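Local coordinates for 30-kDa cleavage and polyadenylation specificity factor 30 (Arabidopsis thaliana, PDB 5ZUU), which recognises m6A-modified RNA through its YTH domain and, within the CPSF complex, takes part in pre-mRNA 3'-end formation and poly(A) site selection, at residues Asn50-Leu61 with Gly73-Ile81; Trp107-Thr118 with Leu151-Met161. All coordinates share one frame; numbering follows the deposited sequence.

Contact 1: residues Asn50-Leu61 with Gly73-Ile81; sequences NEAFDSVENVIL and GCAKMTSRI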
loop_
_atom_site.group_PDB
_atom_site.type_symbol
_atom_site.label_atom_id
_atom_site.label_comp_id
_atom_site.label_asym_id
_atom_site.label_seq_id
_atom_site.Cartn_x
_atom_site.Cartn_y
_atom_site.Cartn_z
ATOM N N ASN A 50 -10.252 -4.730 -8.222
ATOM C CA ASN A 50 -10.478 -4.334 -9.627
ATOM C C ASN A 50 -11.664 -3.372 -9.740
ATOM O O ASN A 50 -11.676 -2.464 -10.587
ATOM C CB ASN A 50 -10.652 -5.552 -10.577
ATOM C CG ASN A 50 -9.324 -6.151 -11.048
ATOM O OD1 ASN A 50 -8.276 -5.527 -10.921
ATOM N ND2 ASN A 50 -9.366 -7.377 -11.564
ATOM N N GLU A 51 -12.674 -3.562 -8.897
ATOM C CA GLU A 51 -13.819 -2.674 -8.914
ATOM C C GLU A 51 -13.356 -1.266 -8.521
ATOM O O GLU A 51 -13.792 -0.274 -9.066
ATOM C CB GLU A 51 -14.919 -3.234 -7.957
ATOM C CG GLU A 51 -16.312 -2.560 -8.010
ATOM C CD GLU A 51 -16.425 -1.241 -7.185
ATOM O OE1 GLU A 51 -17.329 -0.404 -7.467
ATOM O OE2 GLU A 51 -15.621 -1.001 -6.257
ATOM N N ALA A 52 -12.497 -1.171 -7.521
ATOM C CA ALA A 52 -11.954 0.141 -7.093
ATOM C C ALA A 52 -11.065 0.711 -8.212
ATOM O O ALA A 52 -11.235 1.867 -8.591
ATOM C CB ALA A 52 -11.188 -0.020 -5.797
ATOM N N PHE A 53 -10.199 -0.123 -8.789
ATOM C CA PHE A 53 -9.329 0.336 -9.827
ATOM C C PHE A 53 -10.112 0.910 -10.971
ATOM O O PHE A 53 -9.752 1.942 -11.477
ATOM C CB PHE A 53 -8.408 -0.788 -10.338
ATOM C CG PHE A 53 -7.348 -0.317 -11.297
ATOM C CD1 PHE A 53 -6.147 0.189 -10.824
ATOM C CD2 PHE A 53 -7.550 -0.430 -12.689
ATOM C CE1 PHE A 53 -5.166 0.617 -11.728
ATOM C CE2 PHE A 53 -6.570 -0.018 -13.598
ATOM C CZ PHE A 53 -5.373 0.498 -13.099
ATOM N N ASP A 54 -11.229 0.294 -11.359
ATOM C CA ASP A 54 -12.014 0.815 -12.467
ATOM C C ASP A 54 -12.771 2.093 -12.096
ATOM O O ASP A 54 -13.082 2.877 -12.992
ATOM C CB ASP A 54 -13.070 -0.231 -12.946
ATOM C CG ASP A 54 -12.467 -1.479 -13.508
ATOM O OD1 ASP A 54 -11.233 -1.554 -13.778
ATOM O OD2 ASP A 54 -13.246 -2.450 -13.587
ATOM N N SER A 55 -13.149 2.255 -10.825
ATOM C CA SER A 55 -14.042 3.329 -10.390
ATOM C C SER A 55 -13.427 4.716 -10.257
ATOM O O SER A 55 -14.149 5.697 -10.384
ATOM C CB SER A 55 -14.628 3.020 -9.006
ATOM O OG SER A 55 -13.572 2.935 -8.063
ATOM N N VAL A 56 -12.142 4.802 -9.910
ATOM C CA VAL A 56 -11.519 6.106 -9.554
ATOM C C VAL A 56 -10.155 6.164 -10.139
ATOM O O VAL A 56 -9.594 5.132 -10.451
ATOM C CB VAL A 56 -11.385 6.317 -8.000
ATOM C CG1 VAL A 56 -12.730 6.409 -7.329
ATOM C CG2 VAL A 56 -10.600 5.201 -7.355
ATOM N N GLU A 57 -9.563 7.339 -10.134
ATOM C CA GLU A 57 -8.227 7.563 -10.747
ATOM C C GLU A 57 -7.071 6.933 -9.935
ATOM O O GLU A 57 -6.014 6.537 -10.501
ATOM C CB GLU A 57 -8.038 9.076 -10.985
ATOM C CG GLU A 57 -6.766 9.527 -11.706
ATOM C CD GLU A 57 -6.484 8.827 -13.045
ATOM O OE1 GLU A 57 -7.405 8.237 -13.673
ATOM O OE2 GLU A 57 -5.311 8.865 -13.503
ATOM N N ASN A 58 -7.251 6.856 -8.614
ATOM C CA ASN A 58 -6.215 6.357 -7.722
ATOM C C ASN A 58 -6.769 5.506 -6.596
ATOM O O ASN A 58 -7.629 5.943 -5.822
ATOM C CB ASN A 58 -5.515 7.519 -7.038
ATOM C CG ASN A 58 -4.924 8.483 -8.001
ATOM O OD1 ASN A 58 -3.949 8.189 -8.648
ATOM N ND2 ASN A 58 -5.445 9.671 -8.020
ATOM N N VAL A 59 -6.284 4.284 -6.531
ATOM C CA VAL A 59 -6.536 3.399 -5.458
ATOM C C VAL A 59 -5.265 3.390 -4.667
ATOM O O VAL A 59 -4.138 3.051 -5.174
ATOM C CB VAL A 59 -6.877 1.995 -5.989
ATOM C CG1 VAL A 59 -7.033 1.007 -4.833
ATOM C CG2 VAL A 59 -8.141 2.073 -6.796
ATOM N N ILE A 60 -5.423 3.848 -3.436
ATOM C CA ILE A 60 -4.340 3.946 -2.485
ATOM C C ILE A 60 -4.388 2.783 -1.488
ATOM O O ILE A 60 -5.380 2.603 -0.779
ATOM C CB ILE A 60 -4.354 5.315 -1.762
ATOM C CG1 ILE A 60 -4.370 6.446 -2.805
ATOM C CG2 ILE A 60 -3.133 5.443 -0.802
ATOM C CD1 ILE A 60 -3.235 6.382 -3.819
ATOM N N LEU A 61 -3.318 1.994 -1.465
ATOM C CA LEU A 61 -3.166 0.799 -0.595
ATOM C C LEU A 61 -2.247 1.153 0.554
ATOM O O LEU A 61 -1.075 1.381 0.353
ATOM C CB LEU A 61 -2.537 -0.312 -1.425
ATOM C CG LEU A 61 -3.287 -0.625 -2.738
ATOM C CD1 LEU A 61 -2.577 -1.711 -3.472
ATOM C CD2 LEU A 61 -4.728 -1.072 -2.469
ATOM N N GLY A 73 3.369 2.160 5.135
ATOM C CA GLY A 73 3.365 3.050 3.943
ATOM C C GLY A 73 2.140 2.905 3.105
ATOM O O GLY A 73 1.173 2.211 3.520
ATOM N N CYS A 74 2.183 3.548 1.945
ATOM C CA CYS A 74 1.107 3.549 1.003
ATOM C C CYS A 74 1.659 3.533 -0.427
ATOM O O CYS A 74 2.755 4.025 -0.690
ATOM C CB CYS A 74 0.109 4.691 1.264
ATOM S SG CYS A 74 0.661 6.358 0.942
ATOM N N ALA A 75 0.911 2.829 -1.280
ATOM C CA ALA A 75 1.197 2.633 -2.714
ATOM C C ALA A 75 -0.035 2.902 -3.511
ATOM O O ALA A 75 -1.133 2.815 -2.996
ATOM C CB ALA A 75 1.698 1.208 -2.957
ATOM N N LYS A 76 0.149 3.327 -4.744
ATOM C CA LYS A 76 -0.907 3.401 -5.689
ATOM C C LYS A 76 -0.965 2.062 -6.456
ATOM O O LYS A 76 0.066 1.569 -6.909
ATOM C CB LYS A 76 -0.616 4.512 -6.703
ATOM C CG LYS A 76 -1.674 4.644 -7.757
ATOM C CD LYS A 76 -1.280 5.746 -8.695
ATOM C CE LYS A 76 -1.807 5.520 -10.068
ATOM N NZ LYS A 76 -3.162 6.063 -10.178
ATOM N N MET A 77 -2.159 1.501 -6.598
ATOM C CA MET A 77 -2.384 0.353 -7.481
ATOM C C MET A 77 -2.215 0.846 -8.915
ATOM O O MET A 77 -2.946 1.696 -9.335
ATOM C CB MET A 77 -3.778 -0.169 -7.249
ATOM C CG MET A 77 -4.140 -1.429 -7.986
ATOM S SD MET A 77 -5.807 -1.936 -7.565
ATOM C CE MET A 77 -5.958 -3.364 -8.666
ATOM N N THR A 78 -1.239 0.375 -9.665
ATOM C CA THR A 78 -1.048 0.914 -11.027
ATOM C C THR A 78 -1.361 -0.012 -12.153
ATOM O O THR A 78 -1.231 0.409 -13.283
ATOM C CB THR A 78 0.377 1.392 -11.220
ATOM O OG1 THR A 78 1.249 0.355 -10.843
ATOM C CG2 THR A 78 0.673 2.537 -10.263
ATOM N N SER A 79 -1.767 -1.256 -11.902
ATOM C CA SER A 79 -2.407 -2.011 -12.966
ATOM C C SER A 79 -3.636 -2.738 -12.423
ATOM O O SER A 79 -3.748 -2.990 -11.234
ATOM C CB SER A 79 -1.455 -2.998 -13.649
ATOM O OG SER A 79 -1.153 -4.063 -12.766
ATOM N N ARG A 80 -4.532 -3.061 -13.344
ATOM C CA ARG A 80 -5.713 -3.864 -13.086
ATOM C C ARG A 80 -5.241 -5.317 -12.879
ATOM O O ARG A 80 -4.311 -5.723 -13.483
ATOM C CB ARG A 80 -6.691 -3.727 -14.237
ATOM C CG ARG A 80 -8.049 -4.363 -13.915
ATOM C CD ARG A 80 -9.025 -3.985 -14.975
ATOM N NE ARG A 80 -10.419 -4.168 -14.557
ATOM C CZ ARG A 80 -11.120 -5.323 -14.592
ATOM N NH1 ARG A 80 -12.411 -5.291 -14.240
ATOM N NH2 ARG A 80 -10.579 -6.497 -14.955
ATOM N N ILE A 81 -5.788 -6.052 -11.930
ATOM C CA ILE A 81 -5.398 -7.455 -11.735
ATOM C C ILE A 81 -5.945 -8.307 -12.911
ATOM O O ILE A 81 -7.135 -8.272 -13.240
ATOM C CB ILE A 81 -5.933 -8.031 -10.419
ATOM C CG1 ILE A 81 -5.473 -7.199 -9.177
ATOM C CG2 ILE A 81 -5.455 -9.463 -10.284
ATOM C CD1 ILE A 81 -6.178 -7.536 -7.847
#
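Leu61 and Ala75 form an antiparallel hydrogen-bonded pair, and Ile60 faces Lys76 in the non-hydrogen-bonded pair beside it, where strands 58-65 and 70-77 make a beta hairpin. Leu61 N gives a nearly straight bond to Ala75 O (2.8 Å, 171°). The ladder ends with Met77 N on Val59 O.

Met77 carries the apolar part. Its CG anti to the backbone N (chi1 -175°) and its extended chain run it along Val59 to Phe53 of helix 46-55. Met77 CG lies 3.8 Å from Phe53 CD1, and the sulfur makes an oblique Met-aromatic contact. One face of the Phe53 ring is covered by backbone, Ser79 C and Arg80 N, while Met77 O sits at its edge.

Beyond the strand, Asn50 pairs with the backbone of Ile81 in both directions. Asn50 OD1 takes Ile81 N on a lone pair at 2.7 Å, and Asn50 ND2 gives to Ile81 O at 2.9 Å. The Asn50 amide also stacks on the Arg80 guanidinium, their planes 14° apart. That guanidinium holds Asp54 side-on in a nearly coplanar salt bridge: Arg80 NE to Asp54 OD1 (2.8 Å), Arg80 NH1 to Asp54 OD2 (3.0 Å), both on syn lone pairs. Lys76 NZ, from strand 70-77, donates a hydrogen bond to Asn58 OD1 (2.7 Å).

The stack and the two-nitrogen grip together fix the guanidinium's rotation, and the hydrogen bonds of the Asn50 amide tie Ile81 to helix 46-55.

Contact 2: residues Trp107-Thr118 with Leu151-Met161; sequences WLKLCELSFHKT and LLYLEPDSELM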
loop_
_atom_site.group_PDB
_atom_site.type_symbol
_atom_site.label_atom_id
_atom_site.label_comp_id
_atom_site.label_asym_id
_atom_site.label_seq_id
_atom_site.Cartn_x
_atom_site.Cartn_y
_atom_site.Cartn_z
ATOM N N TRP A 107 5.104 2.590 -4.914
ATOM C CA TRP A 107 5.247 3.003 -3.533
ATOM C C TRP A 107 5.361 4.507 -3.429
ATOM O O TRP A 107 6.152 5.118 -4.114
ATOM C CB TRP A 107 6.441 2.295 -2.924
ATOM C CG TRP A 107 6.091 0.902 -2.633
ATOM C CD1 TRP A 107 6.354 -0.209 -3.415
ATOM C CD2 TRP A 107 5.226 0.455 -1.596
ATOM N NE1 TRP A 107 5.781 -1.324 -2.862
ATOM C CE2 TRP A 107 5.108 -0.965 -1.734
ATOM C CE3 TRP A 107 4.627 1.083 -0.507
ATOM C CZ2 TRP A 107 4.380 -1.745 -0.854
ATOM C CZ3 TRP A 107 3.919 0.298 0.392
ATOM C CH2 TRP A 107 3.765 -1.102 0.190
ATOM N N LEU A 108 4.451 5.110 -2.673
ATOM C CA LEU A 108 4.401 6.560 -2.577
ATOM C C LEU A 108 5.190 7.027 -1.355
ATOM O O LEU A 108 5.997 7.927 -1.484
ATOM C CB LEU A 108 2.985 7.063 -2.595
ATOM C CG LEU A 108 2.202 6.568 -3.794
ATOM C CD1 LEU A 108 0.718 6.837 -3.535
ATOM C CD2 LEU A 108 2.658 7.183 -5.125
ATOM N N LYS A 109 4.993 6.384 -0.215
ATOM C CA LYS A 109 5.542 6.759 1.005
ATOM C C LYS A 109 5.791 5.528 1.824
ATOM O O LYS A 109 4.908 4.687 2.011
ATOM C CB LYS A 109 4.542 7.625 1.777
ATOM C CG LYS A 109 4.979 8.065 3.189
ATOM C CD LYS A 109 6.129 9.080 3.134
ATOM C CE LYS A 109 6.733 9.291 4.517
ATOM N NZ LYS A 109 7.755 10.412 4.678
ATOM N N LEU A 110 6.989 5.414 2.319
ATOM C CA LEU A 110 7.386 4.342 3.215
ATOM C C LEU A 110 7.890 4.882 4.547
ATOM O O LEU A 110 8.720 5.806 4.561
ATOM C CB LEU A 110 8.518 3.580 2.505
ATOM C CG LEU A 110 7.876 2.690 1.444
ATOM C CD1 LEU A 110 8.822 2.418 0.251
ATOM C CD2 LEU A 110 7.306 1.417 2.080
ATOM N N CYS A 111 7.397 4.335 5.641
ATOM C CA CYS A 111 7.626 4.914 6.969
ATOM C C CYS A 111 7.181 3.901 8.031
ATOM O O CYS A 111 6.880 2.811 7.652
ATOM C CB CYS A 111 6.808 6.192 7.072
ATOM S SG CYS A 111 4.989 5.920 7.070
ATOM N N GLU A 112 7.235 4.194 9.331
ATOM C CA GLU A 112 6.677 3.322 10.349
ATOM C C GLU A 112 5.702 4.127 11.171
ATOM O O GLU A 112 6.110 4.961 11.993
ATOM C CB GLU A 112 7.732 2.713 11.285
ATOM C CG GLU A 112 8.655 1.655 10.669
ATOM C CD GLU A 112 7.960 0.289 10.371
ATOM O OE1 GLU A 112 6.912 -0.069 10.980
ATOM O OE2 GLU A 112 8.508 -0.459 9.535
ATOM N N LEU A 113 4.416 3.922 10.937
ATOM C CA LEU A 113 3.408 4.698 11.612
ATOM C C LEU A 113 2.766 3.808 12.679
ATOM O O LEU A 113 2.057 2.832 12.398
ATOM C CB LEU A 113 2.368 5.179 10.632
ATOM C CG LEU A 113 1.164 5.909 11.251
ATOM C CD1 LEU A 113 1.593 7.253 11.814
ATOM C CD2 LEU A 113 0.093 6.126 10.186
ATOM N N SER A 114 3.074 4.105 13.915
ATOM C CA SER A 114 2.524 3.370 15.046
ATOM C C SER A 114 1.008 3.483 15.140
ATOM O O SER A 114 0.441 4.547 14.895
ATOM C CB SER A 114 3.129 3.963 16.339
ATOM O OG SER A 114 2.427 3.475 17.442
ATOM N N PHE A 115 0.367 2.387 15.513
ATOM C CA PHE A 115 -1.083 2.317 15.733
ATOM C C PHE A 115 -1.530 3.260 16.875
ATOM O O PHE A 115 -2.666 3.745 16.880
ATOM C CB PHE A 115 -1.559 0.868 16.077
ATOM C CG PHE A 115 -1.489 -0.151 14.935
ATOM C CD1 PHE A 115 -1.396 0.204 13.611
ATOM C CD2 PHE A 115 -1.576 -1.539 15.224
ATOM C CE1 PHE A 115 -1.323 -0.754 12.605
ATOM C CE2 PHE A 115 -1.516 -2.484 14.198
ATOM C CZ PHE A 115 -1.412 -2.082 12.897
ATOM N N HIS A 116 -0.656 3.468 17.852
ATOM C CA HIS A 116 -0.905 4.415 18.964
ATOM C C HIS A 116 -1.289 5.749 18.373
ATOM O O HIS A 116 -2.290 6.402 18.794
ATOM C CB HIS A 116 0.347 4.546 19.850
ATOM C CG HIS A 116 0.081 5.251 21.147
ATOM N ND1 HIS A 116 -0.937 4.859 22.009
ATOM C CD2 HIS A 116 0.620 6.377 21.677
ATOM C CE1 HIS A 116 -0.977 5.705 23.032
ATOM N NE2 HIS A 116 -0.026 6.611 22.865
ATOM N N LYS A 117 -0.553 6.128 17.334
ATOM C CA LYS A 117 -0.795 7.406 16.675
ATOM C C LYS A 117 -2.043 7.495 15.830
ATOM O O LYS A 117 -2.435 8.583 15.517
ATOM C CB LYS A 117 0.400 7.830 15.838
ATOM C CG LYS A 117 1.570 8.182 16.704
ATOM C CD LYS A 117 2.742 8.442 15.785
ATOM C CE LYS A 117 4.049 8.621 16.530
ATOM N NZ LYS A 117 5.102 8.479 15.471
ATOM N N THR A 118 -2.665 6.376 15.499
ATOM C CA THR A 118 -3.919 6.316 14.787
ATOM C C THR A 118 -5.091 5.979 15.649
ATOM O O THR A 118 -6.156 5.698 15.132
ATOM C CB THR A 118 -3.884 5.252 13.660
ATOM O OG1 THR A 118 -3.967 3.943 14.214
ATOM C CG2 THR A 118 -2.646 5.341 12.887
ATOM N N LEU A 151 -1.368 10.875 8.055
ATOM C CA LEU A 151 -0.489 10.549 9.176
ATOM C C LEU A 151 0.825 9.888 8.714
ATOM O O LEU A 151 1.896 10.053 9.349
ATOM C CB LEU A 151 -1.162 9.617 10.198
ATOM C CG LEU A 151 -2.367 10.231 10.895
ATOM C CD1 LEU A 151 -3.134 9.203 11.718
ATOM C CD2 LEU A 151 -1.983 11.428 11.769
ATOM N N LEU A 152 0.711 9.075 7.669
ATOM C CA LEU A 152 1.870 8.448 7.085
ATOM C C LEU A 152 2.884 9.526 6.620
ATOM O O LEU A 152 4.082 9.383 6.852
ATOM C CB LEU A 152 1.493 7.597 5.878
ATOM C CG LEU A 152 0.637 6.328 6.044
ATOM C CD1 LEU A 152 0.256 5.828 4.636
ATOM C CD2 LEU A 152 1.430 5.292 6.826
ATOM N N TYR A 153 2.400 10.545 5.927
ATOM C CA TYR A 153 3.247 11.654 5.449
ATOM C C TYR A 153 3.852 12.539 6.592
ATOM O O TYR A 153 4.779 13.299 6.324
ATOM C CB TYR A 153 2.480 12.494 4.469
ATOM C CG TYR A 153 2.449 11.809 3.140
ATOM C CD1 TYR A 153 3.491 11.974 2.211
ATOM C CD2 TYR A 153 1.409 10.939 2.816
ATOM C CE1 TYR A 153 3.457 11.309 0.997
ATOM C CE2 TYR A 153 1.368 10.283 1.622
ATOM C CZ TYR A 153 2.401 10.440 0.708
ATOM O OH TYR A 153 2.282 9.817 -0.517
ATOM N N LEU A 154 3.363 12.439 7.837
ATOM C CA LEU A 154 4.032 13.056 8.952
ATOM C C LEU A 154 5.240 12.283 9.419
ATOM O O LEU A 154 6.096 12.871 10.076
ATOM C CB LEU A 154 3.077 13.279 10.132
ATOM C CG LEU A 154 1.857 14.079 9.802
ATOM C CD1 LEU A 154 0.969 14.083 11.028
ATOM C CD2 LEU A 154 2.154 15.481 9.356
ATOM N N GLU A 155 5.354 10.992 9.105
ATOM C CA GLU A 155 6.479 10.211 9.573
ATOM C C GLU A 155 7.662 10.345 8.680
ATOM O O GLU A 155 7.517 10.519 7.483
ATOM C CB GLU A 155 6.149 8.709 9.735
ATOM C CG GLU A 155 5.074 8.452 10.754
ATOM C CD GLU A 155 5.434 9.012 12.127
ATOM O OE1 GLU A 155 4.527 9.567 12.829
ATOM O OE2 GLU A 155 6.601 8.842 12.547
ATOM N N PRO A 156 8.868 10.315 9.263
ATOM C CA PRO A 156 10.120 10.314 8.430
ATOM C C PRO A 156 10.162 9.069 7.536
ATOM O O PRO A 156 9.658 7.978 7.937
ATOM C CB PRO A 156 11.242 10.225 9.450
ATOM C CG PRO A 156 10.610 10.710 10.735
ATOM C CD PRO A 156 9.157 10.346 10.707
ATOM N N ASP A 157 10.744 9.235 6.352
ATOM C CA ASP A 157 11.003 8.139 5.454
ATOM C C ASP A 157 11.734 7.023 6.191
ATOM O O ASP A 157 12.642 7.322 6.973
ATOM C CB ASP A 157 11.910 8.597 4.307
ATOM C CG ASP A 157 11.253 9.529 3.389
ATOM O OD1 ASP A 157 10.026 9.833 3.497
ATOM O OD2 ASP A 157 11.969 10.004 2.480
ATOM N N SER A 158 11.321 5.757 6.000
ATOM C CA SER A 158 12.096 4.645 6.422
ATOM C C SER A 158 13.176 4.424 5.367
ATOM O O SER A 158 13.184 5.023 4.252
ATOM C CB SER A 158 11.253 3.337 6.576
ATOM O OG SER A 158 10.761 2.953 5.302
ATOM N N GLU A 159 14.101 3.551 5.725
ATOM C CA GLU A 159 15.165 3.128 4.776
ATOM C C GLU A 159 14.624 2.562 3.463
ATOM O O GLU A 159 15.247 2.763 2.428
ATOM C CB GLU A 159 16.150 2.137 5.409
ATOM C CG GLU A 159 15.486 1.009 6.169
ATOM C CD GLU A 159 15.322 1.330 7.637
ATOM O OE1 GLU A 159 16.204 0.890 8.391
ATOM O OE2 GLU A 159 14.343 2.043 8.025
ATOM N N LEU A 160 13.437 1.942 3.474
ATOM C CA LEU A 160 12.823 1.405 2.251
ATOM C C LEU A 160 12.467 2.436 1.244
ATOM O O LEU A 160 12.349 2.098 0.057
ATOM C CB LEU A 160 11.564 0.570 2.549
ATOM C CG LEU A 160 11.862 -0.687 3.404
ATOM C CD1 LEU A 160 10.611 -1.408 3.900
ATOM C CD2 LEU A 160 12.769 -1.650 2.659
ATOM N N MET A 161 12.239 3.682 1.670
ATOM C CA MET A 161 11.809 4.720 0.718
ATOM C C MET A 161 12.805 4.904 -0.419
ATOM O O MET A 161 12.434 4.858 -1.588
ATOM C CB MET A 161 11.578 6.056 1.388
ATOM C CG MET A 161 10.939 7.093 0.464
ATOM S SD MET A 161 9.130 7.012 0.240
ATOM C CE MET A 161 9.005 6.295 -1.389
HETATM O O HOH W 1 6.440 12.568 4.039
HETATM O O HOH W 2 8.790 1.127 5.733
HETATM O O HOH W 3 9.219 6.232 10.004
HETATM O O HOH W 4 8.430 7.123 12.483
#
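Leu110 and Ser158 join the two segments through backbone: Ser158 N donates to Leu110 O at 3.0 Å, from above the carbonyl plane. Packing is close around this bond. Leu110 CB lies against Met161 CB, and its CD1 branch reaches Leu160 CB. The bent chain of Met161 brings SD to Leu110 N, a weak bond. Further along the strand, Leu113 CD2 sits 3.7 Å from both Leu151 CB and Leu152 CD2, while Cys111 SG touches Leu152 CD2.

Lys109 lies beside this apolar cluster. Its aliphatic part and the Tyr153 side chain run antiparallel alongside one another, with Lys109 CB in CH-pi contact over the ring face, 26° off the normal. A bend at chi2 (69°) then turns the chain toward the turn after helix 142-154. There Lys109 NZ makes a salt bridge to Asp157 OD1 (2.6 Å) and a hydrogen bond to Glu155 O (2.8 Å), the latter nearly along the C=O axis. Water 1 is a third partner and links NZ to Tyr153 O. The ammonium is thus shared by a carboxylate, a carbonyl and a water.

Strand 103-114 of the YTH domain's mixed sheet carries a classic beta bulge here, two residues, Leu108 and Lys109, standing opposite the single Cys74. Helix 142-154 packs on this strand. Ser158 is the N-cap of helix 159-172, its OG taking a weak bond from Leu160 N.

The other flank is wetter. Water 3 bridges Glu112 N and Pro156 O, and water 4 joins Glu112 O to Glu155 OE2. Lys117 is exposed, and Lys117 NZ forms a salt bridge to Glu155 OE1 (2.9 Å), approaching from above the carboxylate plane.

Contacts 1 and 2 meet on one sheet, where strands 70-77 and 103-114 are neighbours. Cys74 joins them: its O and N probably bond Leu108 N and Lys109 O, and its CB packs on Leu152. Both contacts are partly buried. The Asp54-Arg80 and Lys117-Glu155 pairs lie at the exposed side, while contact 2 also buries Lys109. Contact 1 combines a strand ladder with a helix held by an amide and a planar arginine-carboxylate grip. In contact 2 no strand pairs with strand; helix ends and their connecting turn lie on a strand, tied by one backbone bond, lysines and waters. Contact 2 comes within about 4 Å of the RNA at nearest atoms, contact 1 about 13 Å.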